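Local coordinates for protein lipase (Pelosinus fermentans, PDB 5AH0) that hydrolyses esters as a zinc-containing lipase of the alpha/beta-hydrolase family and also breaks down the polyester poly(butylene adipate-co-terephthalate), at residues G11-G16 against K180-S185; W15-N18 against L23-W26; D31-L36 against A43-V48; S37-T42 against W372-A377; V111-G116 against M358-I363. One frame throughout, in Å; residues are numbered along the deposited sequence.

Contact 1. Residues G11-G16 against K180-S185; sequences GFMGWG and KNLVAS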
# COMPACT_ATOMS: atom_id res chain seq x y z
N GLY A 11 -2.43 0.01 2.40
CA GLY A 11 -2.54 0.47 1.04
C GLY A 11 -3.23 1.82 0.88
O GLY A 11 -3.07 2.72 1.71
N PHE A 12 -3.98 1.95 -0.20
CA PHE A 12 -4.74 3.16 -0.51
C PHE A 12 -5.79 3.47 0.57
O PHE A 12 -6.62 2.63 0.88
CB PHE A 12 -5.36 2.99 -1.90
CG PHE A 12 -6.33 4.07 -2.29
CD1 PHE A 12 -6.03 5.41 -2.09
CD2 PHE A 12 -7.53 3.73 -2.88
CE1 PHE A 12 -6.94 6.40 -2.47
CE2 PHE A 12 -8.44 4.70 -3.26
CZ PHE A 12 -8.14 6.04 -3.05
N MET A 13 -5.74 4.68 1.13
CA MET A 13 -6.64 5.15 2.20
C MET A 13 -6.45 4.42 3.52
O MET A 13 -7.25 4.59 4.45
CB MET A 13 -8.11 5.03 1.80
CG MET A 13 -8.51 5.82 0.57
SD MET A 13 -8.31 7.58 0.82
CE MET A 13 -9.26 7.89 2.30
N GLY A 14 -5.39 3.63 3.62
CA GLY A 14 -5.07 2.95 4.86
C GLY A 14 -4.73 3.93 5.97
O GLY A 14 -4.37 5.08 5.69
N TRP A 15 -4.83 3.47 7.22
CA TRP A 15 -4.65 4.32 8.41
C TRP A 15 -3.81 3.65 9.51
O TRP A 15 -3.71 2.43 9.57
CB TRP A 15 -6.01 4.72 8.98
CG TRP A 15 -6.83 3.55 9.43
CD1 TRP A 15 -6.88 3.01 10.69
CD2 TRP A 15 -7.71 2.76 8.62
NE1 TRP A 15 -7.74 1.93 10.71
CE2 TRP A 15 -8.27 1.76 9.46
CE3 TRP A 15 -8.08 2.80 7.28
CZ2 TRP A 15 -9.18 0.82 8.99
CZ3 TRP A 15 -8.98 1.85 6.81
CH2 TRP A 15 -9.51 0.87 7.67
N GLY A 16 -3.19 4.46 10.37
CA GLY A 16 -2.29 3.96 11.40
C GLY A 16 -2.99 3.65 12.71
O GLY A 16 -4.15 4.03 12.91
N LYS A 180 -13.61 9.91 -0.21
CA LYS A 180 -14.60 10.55 0.66
C LYS A 180 -15.48 9.51 1.35
O LYS A 180 -15.67 9.56 2.56
CB LYS A 180 -15.46 11.51 -0.15
CG LYS A 180 -14.75 12.79 -0.56
CD LYS A 180 -15.45 13.42 -1.75
CE LYS A 180 -15.10 14.89 -1.85
NZ LYS A 180 -15.58 15.50 -3.11
N ASN A 181 -15.98 8.55 0.58
CA ASN A 181 -16.89 7.56 1.16
C ASN A 181 -16.20 6.61 2.13
O ASN A 181 -16.82 6.16 3.09
CB ASN A 181 -17.57 6.77 0.05
CG ASN A 181 -18.74 7.52 -0.54
OD1 ASN A 181 -19.81 7.60 0.08
ND2 ASN A 181 -18.55 8.07 -1.74
N LEU A 182 -14.92 6.32 1.91
CA LEU A 182 -14.22 5.47 2.86
C LEU A 182 -14.10 6.16 4.22
O LEU A 182 -14.31 5.53 5.25
CB LEU A 182 -12.83 5.09 2.35
CG LEU A 182 -12.14 4.18 3.37
CD1 LEU A 182 -11.82 2.84 2.80
CD2 LEU A 182 -10.89 4.84 3.94
N VAL A 183 -13.75 7.44 4.24
CA VAL A 183 -13.68 8.16 5.50
C VAL A 183 -15.04 8.21 6.16
O VAL A 183 -15.19 7.92 7.34
CB VAL A 183 -13.17 9.60 5.32
CG1 VAL A 183 -13.12 10.32 6.68
CG2 VAL A 183 -11.81 9.59 4.69
N ALA A 184 -16.05 8.56 5.37
CA ALA A 184 -17.41 8.63 5.86
C ALA A 184 -17.84 7.28 6.40
O ALA A 184 -18.49 7.19 7.44
CB ALA A 184 -18.34 9.09 4.77
N SER A 185 -17.44 6.23 5.70
CA SER A 185 -17.78 4.87 6.11
C SER A 185 -17.16 4.51 7.45
O SER A 185 -17.83 3.94 8.31
CB SER A 185 -17.33 3.85 5.07
OG SER A 185 -17.65 2.54 5.49

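Contact 2. Residues W15-N18 against L23-W26; sequences WGRN and LKYW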
# COMPACT_ATOMS: atom_id res chain seq x y z
N TRP A 15 -4.83 3.47 7.22
CA TRP A 15 -4.65 4.32 8.41
C TRP A 15 -3.81 3.65 9.51
O TRP A 15 -3.71 2.43 9.57
CB TRP A 15 -6.01 4.72 8.98
CG TRP A 15 -6.83 3.55 9.43
CD1 TRP A 15 -6.88 3.01 10.69
CD2 TRP A 15 -7.71 2.76 8.62
NE1 TRP A 15 -7.74 1.93 10.71
CE2 TRP A 15 -8.27 1.76 9.46
CE3 TRP A 15 -8.08 2.80 7.28
CZ2 TRP A 15 -9.18 0.82 8.99
CZ3 TRP A 15 -8.98 1.85 6.81
CH2 TRP A 15 -9.51 0.87 7.67
N GLY A 16 -3.19 4.46 10.37
CA GLY A 16 -2.29 3.96 11.40
C GLY A 16 -2.99 3.65 12.71
O GLY A 16 -4.15 4.03 12.91
N ARG A 17 -2.28 2.99 13.61
CA ARG A 17 -2.86 2.44 14.84
C ARG A 17 -3.35 3.54 15.78
O ARG A 17 -4.20 3.29 16.64
CB ARG A 17 -1.83 1.57 15.55
CG ARG A 17 -1.25 0.47 14.66
CD ARG A 17 -0.04 -0.22 15.32
NE ARG A 17 -0.31 -0.65 16.70
CZ ARG A 17 -1.01 -1.74 17.04
NH1 ARG A 17 -1.53 -2.53 16.12
NH2 ARG A 17 -1.18 -2.02 18.32
N ASN A 18 -2.82 4.74 15.62
CA ASN A 18 -3.22 5.87 16.45
C ASN A 18 -4.40 6.62 15.85
O ASN A 18 -4.80 7.68 16.34
CB ASN A 18 -2.04 6.81 16.64
CG ASN A 18 -0.87 6.15 17.35
OD1 ASN A 18 -1.07 5.31 18.24
ND2 ASN A 18 0.35 6.50 16.96
N LEU A 23 -10.99 0.33 15.32
CA LEU A 23 -10.84 -0.49 14.11
C LEU A 23 -9.40 -0.45 13.60
O LEU A 23 -8.94 0.58 13.09
CB LEU A 23 -11.79 -0.03 13.01
CG LEU A 23 -12.02 -1.06 11.89
CD1 LEU A 23 -12.88 -2.21 12.37
CD2 LEU A 23 -12.62 -0.44 10.66
N LYS A 24 -8.70 -1.56 13.73
CA LYS A 24 -7.36 -1.71 13.18
C LYS A 24 -7.45 -2.00 11.68
O LYS A 24 -8.24 -2.84 11.25
CB LYS A 24 -6.62 -2.84 13.89
CG LYS A 24 -5.47 -2.42 14.77
CD LYS A 24 -5.89 -1.49 15.87
CE LYS A 24 -4.69 -1.00 16.61
NZ LYS A 24 -5.08 -0.03 17.65
N TYR A 25 -6.65 -1.31 10.88
CA TYR A 25 -6.56 -1.63 9.46
C TYR A 25 -6.16 -3.09 9.27
O TYR A 25 -6.69 -3.78 8.41
CB TYR A 25 -5.54 -0.74 8.77
CG TYR A 25 -5.40 -0.97 7.27
CD1 TYR A 25 -4.57 -1.96 6.77
CD2 TYR A 25 -6.07 -0.16 6.36
CE1 TYR A 25 -4.44 -2.17 5.40
CE2 TYR A 25 -5.92 -0.35 5.00
CZ TYR A 25 -5.11 -1.35 4.53
OH TYR A 25 -4.96 -1.53 3.17
N TRP A 26 -5.20 -3.54 10.07
CA TRP A 26 -4.78 -4.94 10.00
C TRP A 26 -5.51 -5.73 11.06
O TRP A 26 -5.06 -5.82 12.20
CB TRP A 26 -3.27 -5.07 10.19
CG TRP A 26 -2.49 -4.50 9.05
CD1 TRP A 26 -1.88 -3.29 9.01
CD2 TRP A 26 -2.25 -5.12 7.77
NE1 TRP A 26 -1.26 -3.11 7.80
CE2 TRP A 26 -1.47 -4.22 7.02
CE3 TRP A 26 -2.60 -6.35 7.21
CZ2 TRP A 26 -1.04 -4.51 5.72
CZ3 TRP A 26 -2.16 -6.63 5.93
CH2 TRP A 26 -1.39 -5.71 5.20
O HOH W 1 -4.51 0.75 11.82

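Contact 3. Residues D31-L36 against A43-V48; sequences DYEQEL and AYTATV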
# COMPACT_ATOMS: atom_id res chain seq x y z
N ASP A 31 -6.47 -7.21 16.79
CA ASP A 31 -5.18 -6.58 16.52
C ASP A 31 -4.19 -7.61 16.01
O ASP A 31 -3.42 -8.17 16.79
CB ASP A 31 -4.63 -5.90 17.78
CG ASP A 31 -3.49 -4.94 17.45
OD1 ASP A 31 -2.93 -5.02 16.33
OD2 ASP A 31 -3.14 -4.12 18.33
N TYR A 32 -4.19 -7.86 14.69
CA TYR A 32 -3.37 -8.92 14.10
C TYR A 32 -1.90 -8.74 14.41
O TYR A 32 -1.20 -9.71 14.71
CB TYR A 32 -3.57 -9.00 12.58
CG TYR A 32 -4.88 -9.65 12.11
CD1 TYR A 32 -5.81 -10.16 13.02
CD2 TYR A 32 -5.17 -9.75 10.75
CE1 TYR A 32 -7.03 -10.74 12.57
CE2 TYR A 32 -6.35 -10.32 10.29
CZ TYR A 32 -7.28 -10.81 11.20
OH TYR A 32 -8.45 -11.37 10.72
N GLU A 33 -1.43 -7.50 14.33
CA GLU A 33 -0.03 -7.23 14.61
C GLU A 33 0.36 -7.74 16.00
O GLU A 33 1.36 -8.45 16.14
CB GLU A 33 0.28 -5.74 14.51
CG GLU A 33 1.75 -5.42 14.62
CD GLU A 33 2.02 -4.24 15.54
OE1 GLU A 33 1.99 -3.08 15.05
OE2 GLU A 33 2.27 -4.47 16.74
N GLN A 34 -0.40 -7.37 17.02
CA GLN A 34 -0.08 -7.78 18.39
C GLN A 34 -0.25 -9.28 18.60
O GLN A 34 0.53 -9.90 19.34
CB GLN A 34 -0.92 -7.00 19.40
CG GLN A 34 -0.42 -5.58 19.66
CD GLN A 34 -1.14 -4.91 20.82
OE1 GLN A 34 -2.03 -5.50 21.44
NE2 GLN A 34 -0.74 -3.68 21.13
N GLU A 35 -1.27 -9.87 17.98
CA GLU A 35 -1.48 -11.30 18.12
C GLU A 35 -0.34 -12.08 17.48
O GLU A 35 0.20 -13.00 18.08
CB GLU A 35 -2.81 -11.74 17.49
CG GLU A 35 -4.04 -11.05 18.05
CD GLU A 35 -4.16 -11.23 19.53
OE1 GLU A 35 -3.67 -12.26 20.04
OE2 GLU A 35 -4.75 -10.35 20.20
N LEU A 36 0.06 -11.67 16.28
CA LEU A 36 1.21 -12.28 15.63
C LEU A 36 2.44 -12.21 16.54
O LEU A 36 3.14 -13.21 16.72
CB LEU A 36 1.49 -11.61 14.30
CG LEU A 36 0.57 -11.93 13.12
CD1 LEU A 36 1.14 -11.33 11.84
CD2 LEU A 36 0.39 -13.43 12.98
N ALA A 43 5.97 -8.64 14.69
CA ALA A 43 5.39 -7.85 13.60
C ALA A 43 5.27 -6.40 14.02
O ALA A 43 4.92 -6.10 15.16
CB ALA A 43 4.05 -8.39 13.19
N TYR A 44 5.57 -5.52 13.08
CA TYR A 44 5.49 -4.09 13.27
C TYR A 44 4.52 -3.51 12.27
O TYR A 44 4.24 -4.14 11.24
CB TYR A 44 6.87 -3.45 13.10
CG TYR A 44 7.91 -3.95 14.07
CD1 TYR A 44 7.82 -3.65 15.42
CD2 TYR A 44 8.98 -4.72 13.64
CE1 TYR A 44 8.78 -4.10 16.32
CE2 TYR A 44 9.95 -5.18 14.53
CZ TYR A 44 9.84 -4.87 15.87
OH TYR A 44 10.80 -5.32 16.77
N THR A 45 3.99 -2.32 12.56
CA THR A 45 3.03 -1.69 11.66
C THR A 45 3.54 -0.31 11.26
O THR A 45 3.76 0.57 12.11
CB THR A 45 1.63 -1.57 12.29
OG1 THR A 45 1.12 -2.87 12.56
CG2 THR A 45 0.68 -0.88 11.34
N ALA A 46 3.77 -0.16 9.96
CA ALA A 46 4.22 1.11 9.40
C ALA A 46 3.03 1.93 8.92
O ALA A 46 2.00 1.38 8.56
CB ALA A 46 5.20 0.88 8.26
N THR A 47 3.19 3.25 8.92
CA THR A 47 2.13 4.14 8.47
C THR A 47 2.66 5.11 7.42
O THR A 47 3.69 5.74 7.62
CB THR A 47 1.53 4.94 9.63
OG1 THR A 47 0.88 4.04 10.54
CG2 THR A 47 0.53 5.95 9.13
N VAL A 48 1.97 5.21 6.29
CA VAL A 48 2.35 6.13 5.24
C VAL A 48 1.13 6.91 4.77
O VAL A 48 0.01 6.64 5.21
CB VAL A 48 3.00 5.39 4.06
CG1 VAL A 48 4.26 4.66 4.52
CG2 VAL A 48 2.03 4.42 3.43

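Contact 4. Residues S37-T42 against W372-A377; sequences SSYGYT and WYKGLA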
# COMPACT_ATOMS: atom_id res chain seq x y z
N SER A 37 2.68 -11.05 17.14
CA SER A 37 3.82 -10.91 18.05
C SER A 37 3.67 -11.84 19.25
O SER A 37 4.66 -12.45 19.68
CB SER A 37 3.96 -9.45 18.50
OG SER A 37 4.28 -8.58 17.42
N SER A 38 2.45 -11.98 19.77
CA SER A 38 2.20 -12.88 20.90
C SER A 38 2.42 -14.34 20.54
O SER A 38 2.75 -15.14 21.41
CB SER A 38 0.77 -12.72 21.43
OG SER A 38 0.67 -11.55 22.22
N TYR A 39 2.22 -14.68 19.27
CA TYR A 39 2.53 -16.04 18.82
C TYR A 39 4.03 -16.24 18.62
O TYR A 39 4.46 -17.35 18.34
CB TYR A 39 1.82 -16.36 17.51
CG TYR A 39 0.38 -16.75 17.64
CD1 TYR A 39 -0.03 -17.73 18.55
CD2 TYR A 39 -0.59 -16.12 16.86
CE1 TYR A 39 -1.37 -18.10 18.66
CE2 TYR A 39 -1.92 -16.48 16.96
CZ TYR A 39 -2.31 -17.45 17.86
OH TYR A 39 -3.65 -17.77 17.92
N GLY A 40 4.81 -15.17 18.73
CA GLY A 40 6.25 -15.28 18.59
C GLY A 40 6.76 -14.75 17.26
O GLY A 40 7.96 -14.72 17.01
N TYR A 41 5.85 -14.37 16.38
CA TYR A 41 6.22 -13.76 15.11
C TYR A 41 6.23 -12.24 15.23
O TYR A 41 5.19 -11.60 15.04
CB TYR A 41 5.25 -14.22 14.01
CG TYR A 41 5.31 -15.71 13.83
CD1 TYR A 41 6.35 -16.29 13.11
CD2 TYR A 41 4.35 -16.55 14.40
CE1 TYR A 41 6.43 -17.67 12.95
CE2 TYR A 41 4.43 -17.92 14.25
CZ TYR A 41 5.47 -18.48 13.53
OH TYR A 41 5.57 -19.84 13.37
N THR A 42 7.39 -11.66 15.52
CA THR A 42 7.51 -10.22 15.68
C THR A 42 6.97 -9.49 14.46
O THR A 42 7.45 -9.70 13.35
CB THR A 42 8.96 -9.78 15.89
OG1 THR A 42 9.49 -10.40 17.07
CG2 THR A 42 9.04 -8.26 16.04
N TRP A 372 -5.00 -17.18 9.38
CA TRP A 372 -4.45 -17.10 8.02
C TRP A 372 -3.12 -16.33 7.99
O TRP A 372 -2.15 -16.77 7.36
CB TRP A 372 -5.43 -16.45 7.08
CG TRP A 372 -5.02 -16.48 5.61
CD1 TRP A 372 -5.37 -17.42 4.69
CD2 TRP A 372 -4.21 -15.52 4.91
NE1 TRP A 372 -4.83 -17.12 3.47
CE2 TRP A 372 -4.11 -15.96 3.58
CE3 TRP A 372 -3.54 -14.35 5.29
CZ2 TRP A 372 -3.38 -15.26 2.61
CZ3 TRP A 372 -2.82 -13.66 4.33
CH2 TRP A 372 -2.74 -14.12 3.01
N TYR A 373 -3.08 -15.19 8.67
CA TYR A 373 -1.86 -14.39 8.75
C TYR A 373 -0.77 -15.08 9.56
O TYR A 373 0.41 -14.92 9.27
CB TYR A 373 -2.18 -13.00 9.33
CG TYR A 373 -2.67 -12.06 8.25
CD1 TYR A 373 -1.77 -11.37 7.45
CD2 TYR A 373 -4.04 -11.89 8.00
CE1 TYR A 373 -2.20 -10.52 6.44
CE2 TYR A 373 -4.47 -11.04 6.99
CZ TYR A 373 -3.54 -10.36 6.22
OH TYR A 373 -3.94 -9.50 5.21
N LYS A 374 -1.16 -15.85 10.57
CA LYS A 374 -0.20 -16.67 11.30
C LYS A 374 0.46 -17.66 10.33
O LYS A 374 1.68 -17.84 10.33
CB LYS A 374 -0.87 -17.40 12.46
CG LYS A 374 0.02 -18.28 13.29
CD LYS A 374 -0.73 -18.68 14.55
CE LYS A 374 0.09 -19.57 15.48
NZ LYS A 374 0.40 -20.87 14.85
N GLY A 375 -0.36 -18.28 9.48
CA GLY A 375 0.13 -19.18 8.46
C GLY A 375 1.13 -18.52 7.54
O GLY A 375 2.16 -19.10 7.20
N LEU A 376 0.83 -17.29 7.14
CA LEU A 376 1.74 -16.54 6.29
C LEU A 376 3.07 -16.28 6.99
O LEU A 376 4.13 -16.54 6.42
CB LEU A 376 1.11 -15.21 5.85
CG LEU A 376 2.04 -14.24 5.09
CD1 LEU A 376 2.75 -14.92 3.91
CD2 LEU A 376 1.29 -12.97 4.63
N ALA A 377 3.02 -15.80 8.23
CA ALA A 377 4.25 -15.55 9.00
C ALA A 377 5.11 -16.80 9.14
O ALA A 377 6.34 -16.72 9.04
CB ALA A 377 3.92 -15.00 10.36

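Contact 5. Residues V111-G116 against M358-I363; sequences VAHSMG and MDACGI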
# COMPACT_ATOMS: atom_id res chain seq x y z
N VAL A 111 5.17 -7.19 4.30
CA VAL A 111 3.84 -7.68 3.95
C VAL A 111 2.95 -6.48 3.71
O VAL A 111 2.78 -5.62 4.59
CB VAL A 111 3.23 -8.59 5.06
CG1 VAL A 111 1.83 -8.99 4.70
CG2 VAL A 111 4.12 -9.83 5.30
N ALA A 112 2.42 -6.40 2.50
CA ALA A 112 1.71 -5.22 2.05
C ALA A 112 0.36 -5.58 1.47
O ALA A 112 0.19 -6.64 0.87
CB ALA A 112 2.53 -4.47 1.04
N HIS A 113 -0.58 -4.68 1.65
CA HIS A 113 -1.92 -4.80 1.12
C HIS A 113 -2.17 -3.64 0.19
O HIS A 113 -1.72 -2.52 0.44
CB HIS A 113 -2.94 -4.81 2.26
CG HIS A 113 -4.37 -4.82 1.81
ND1 HIS A 113 -5.21 -3.74 1.98
CD2 HIS A 113 -5.13 -5.79 1.25
CE1 HIS A 113 -6.42 -4.04 1.53
NE2 HIS A 113 -6.39 -5.27 1.06
N SER A 114 -2.88 -3.91 -0.90
CA SER A 114 -3.31 -2.87 -1.82
C SER A 114 -2.12 -2.05 -2.32
O SER A 114 -1.09 -2.63 -2.67
CB SER A 114 -4.36 -1.99 -1.13
OG SER A 114 -4.82 -0.98 -1.98
N MET A 115 -2.25 -0.73 -2.34
CA MET A 115 -1.20 0.15 -2.88
C MET A 115 0.15 -0.03 -2.19
O MET A 115 1.20 0.31 -2.74
CB MET A 115 -1.64 1.61 -2.77
CG MET A 115 -0.73 2.58 -3.53
SD MET A 115 -1.13 4.31 -3.25
CE MET A 115 0.12 5.10 -4.27
N GLY A 116 0.12 -0.57 -0.97
CA GLY A 116 1.33 -0.87 -0.24
C GLY A 116 2.19 -1.82 -1.05
O GLY A 116 3.42 -1.81 -0.94
N MET A 358 -11.40 -5.20 1.42
CA MET A 358 -11.23 -4.99 2.85
C MET A 358 -11.18 -6.30 3.61
O MET A 358 -10.58 -6.37 4.68
CB MET A 358 -12.34 -4.11 3.42
CG MET A 358 -12.44 -2.76 2.75
SD MET A 358 -10.84 -1.94 2.73
CE MET A 358 -10.69 -1.47 4.45
N ASP A 359 -11.81 -7.34 3.05
CA ASP A 359 -11.72 -8.69 3.59
C ASP A 359 -10.24 -9.04 3.78
O ASP A 359 -9.85 -9.65 4.77
CB ASP A 359 -12.36 -9.74 2.65
CG ASP A 359 -13.91 -9.81 2.75
OD1 ASP A 359 -14.48 -9.48 3.82
OD2 ASP A 359 -14.54 -10.24 1.75
N ALA A 360 -9.43 -8.63 2.81
CA ALA A 360 -8.07 -9.11 2.68
C ALA A 360 -7.19 -8.63 3.80
O ALA A 360 -6.20 -9.30 4.14
CB ALA A 360 -7.49 -8.69 1.33
N CYS A 361 -7.53 -7.49 4.39
CA CYS A 361 -6.75 -7.00 5.54
C CYS A 361 -7.53 -7.20 6.84
O CYS A 361 -7.13 -6.73 7.88
CB CYS A 361 -6.35 -5.53 5.36
SG CYS A 361 -7.70 -4.31 5.24
N GLY A 362 -8.65 -7.91 6.77
CA GLY A 362 -9.29 -8.40 7.98
C GLY A 362 -10.63 -7.81 8.38
O GLY A 362 -11.13 -8.06 9.48
N ILE A 363 -11.23 -7.04 7.48
CA ILE A 363 -12.47 -6.35 7.75
C ILE A 363 -13.55 -6.79 6.76
O ILE A 363 -13.45 -6.54 5.55
CB ILE A 363 -12.26 -4.83 7.64
CG1 ILE A 363 -11.17 -4.39 8.62
CG2 ILE A 363 -13.54 -4.08 7.92
CD1 ILE A 363 -10.54 -3.04 8.26

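Contact 1. Residues G11-G16 against K180-S185
Met13 and Leu182 bury most of the surface here, with Val183 adding a smaller patch from the next position of helix 173-190. The two longer side chains slide past each other in opposite directions. Met13 CB already meets CD2 of Leu182 (3.5 Å), and bends at chi2 (-63°) and chi3 bring Met13 CE back to the same Leu182 CD2 methyl at 3.8 Å. That same Met13 CE crosses to the CG2 branch of Val183 (3.9 Å). A type II turn from Gly11 to Gly14, closed by Gly14 N to Gly11 O at 3.1 Å, sets Met13 at its third position and aims its CB at the helix. Within the turn, Met13 CG lies 3.4 Å above the Phe12 ring, toward its rim, and Met13 O, hydrogen-bonded to Tyr198 OH, lies at the edge of the Trp15 indole. The turn begins at the glycine of the His-Gly sequence after strand 6-9, where related lipases form half of the oxyanion hole, so Phe12 probably has that role here. The side-chain contact is apolar: methionine methylene and terminal methyl meet leucine and valine methyls by van der Waals fit, without polar pairing to the helix segment.

Contact 2. Residues W15-N18 against L23-W26
A buried contact within one loop, mainly aromatic, joins Trp15 to Leu23 and Tyr25 in the irregular connection from strand 6-9 to helix 32-38, while Arg17 and Lys24 meet at its more exposed end. Trp15 CG stands between the backbone N and the carbonyl carbon (chi1 62°), which turns the indole toward residues 23-25. At the indole edge, NE1 donates to Leu23 O at 3.0 Å; the bond is fairly straight (160°) and close to the ring plane, though tilted from the carbonyl plane. One face takes Tyr25: its CB sits 4.0 Å from the centroid of the five-membered ring in a CH-pi contact, and its phenol points an edge at the six-membered ring, a T-shaped pair with planes at 79° and Tyr25 CD2 3.6 Å from Trp15 CZ3. Leu23 CD2 touches Trp15 CZ2. A water joins the backbones, donating to Trp15 O at 2.9 Å and accepting from Tyr25 N at 3.1 Å. Farther out, Lys24 CE lies over one face of the Arg17 guanidinium, 3.5 Å from NH1. Arg17 NH2 and Lys24 NZ are like charges 4.4 Å apart; Arg17 NH1 forms a salt bridge with Asp31, whose side chain Lys24 also touches, so this carboxylate probably offsets them. Tyr25 OH is hydrogen-bonded to His113 and to Gly11 N. The indole thus has its one N-H satisfied in the interior, and the ring is held by an edge bond and a covered face together; through its hydroxyl, the tyrosine then ties the loop to strand 108-113.

Contact 3. Residues D31-L36 against A43-V48
Within residues 31-36, Glu33 and Leu36 face strand 43-46, where Ala43 and Thr45 receive them. Helix 32-38 starts from Asp31 at the N-cap, whose carbonyl accepts from Glu35 N. Tyr32 turns from the strand toward the Tyr373 ring. Glu33 has CG anti to its backbone N (chi1 -173°), which carries the chain across to the strand: Glu33 CG rests 3.3 Å from Ala43 O and 4.0 Å from Ala43 CB. A bend at chi2 then brings Glu33 OE1 to Thr45, whose OG1 donates to it at 2.6 Å. The bond uses the anti lone pair of OE1, and a long, weak ion pair with Arg17 NH1 probably adds some stabilisation to this oxygen. One turn on, Leu36 lays its CB against Ala43 CB at 4.3 Å, a loose apolar touch. The axes of the two short segments approach to 7.5 Å and run nearly antiparallel, at 159°. Helix 32-38 is the crossover of a beta-alpha-beta unit: strand 43-46, which it leads into, pairs in parallel with strand 6-9, while Tyr32 and Glu35 of helix 32-38 touch Leu370 of helix 370-380.

Contact 4. Residues S37-T42 against W372-A377
Tyr39 and Tyr41 each offer a ring face to helix 370-380. Over the centre of the Tyr39 ring lies Lys374 CE, 3.5 Å from the centroid and only 11° off the normal, while Lys374 CD covers the CD2-CE2 side of the ring, 3.5 Å from Tyr39 CD2. The lysine is extended through chi3, then bent at chi4 (-65°); its NZ stands 5.0 Å from the same centroid, beyond CE, so a cation-pi term is added to a contact made by methylenes. Lys374 NZ also has a salt bridge with Glu378 one turn along, which probably keeps the ammonium at this spot. Ala377 CB approaches one face of Tyr41 less centrally, nearest to Tyr41 CG at 3.8 Å. Along helix 370-380, Trp372 CE3 lies over the centre of a face of the Tyr373 ring, and Tyr373 also touches Ile159 of strand 153-159. Gly40, with phi at 105°, makes a Schellman motif at the end of helix 32-38: its N bonds to Ser37 O at 2.9 Å, and Tyr41 N reaches back to Leu36 O. The chain is thereby turned toward strand 43-46, with one tyrosine on each flank of the glycine. Two neighbouring helices packed beside a parallel sheet, one early and one at the C-terminal end, are as in the alpha/beta-hydrolase fold, where they probably correspond to helices A and F.

Contact 5. Residues V111-G116 against M358-I363
His113 stands between two neighbours, its imidazole covered on one face by Cys361 and on the opposite one by Ser114 of its own chain segment. Cys361 CB sits almost on the ring normal, 4.0 Å from the centroid and 9° off it, a CH-pi contact over the centre. Its SG, which at chi1 62° lies between the backbone N and carbonyl carbon, is more oblique at 4.3 Å from the centroid and comes nearest to CE1. Ser114 CB lies 3.6 Å above the other face, toward the rim. Ala360 CB approaches His113 NE2 obliquely at 3.6 Å. With CG anti to the backbone N (chi1 175°), the histidine projects from the end of strand 108-113 toward the loop 358-363, and its ND1 is hydrogen-bonded to Tyr25 OH. That loop is wound tightly round Met358 O, which accepts from Cys361 N and, at 3.0 Å, from Ile363 N, the two arriving from opposite faces of the carbonyl plane. Ala360 O is bonded to Tyr373 OH. After His113 the chain makes a type II' turn with Ser114 at positive phi, and Ser114 OG is hydrogen-bonded to His357 NE2. The Ala-His-Ser-Met-Gly sequence and this backbone match a nucleophile elbow, so Ser114 and His357 are probably catalytic. The contact itself is apolar and sulfur-lined around a polar ring; packing on both faces and hydrogen bonds at the ring nitrogens, ND1 among them, probably hold its rotation beside the elbow, next to the loop that follows His357.

In the fold
Contacts 1 and 2 start from the same loop after strand 6-9, with centres about 10 Å apart and Trp15 and Gly16 in common. Contact 3 follows in series after contact 2, their centres about 9 Å apart, linked by the Arg17-Asp31 salt bridge. Contact 4 joins the end of helix 32-38 to helix 370-380. Its centre is about 10 Å from that of contact 3 and about 25 Å from that of contact 1. Contact 5 reaches the central parallel sheet; Tyr25 ties it to contact 2 and Tyr373 to contact 4. The loops after strand 6-9 and at 358-363 thus meet beside the probable catalytic serine, while contacts 3 and 4 join flanking helices to the sheet edge and each other.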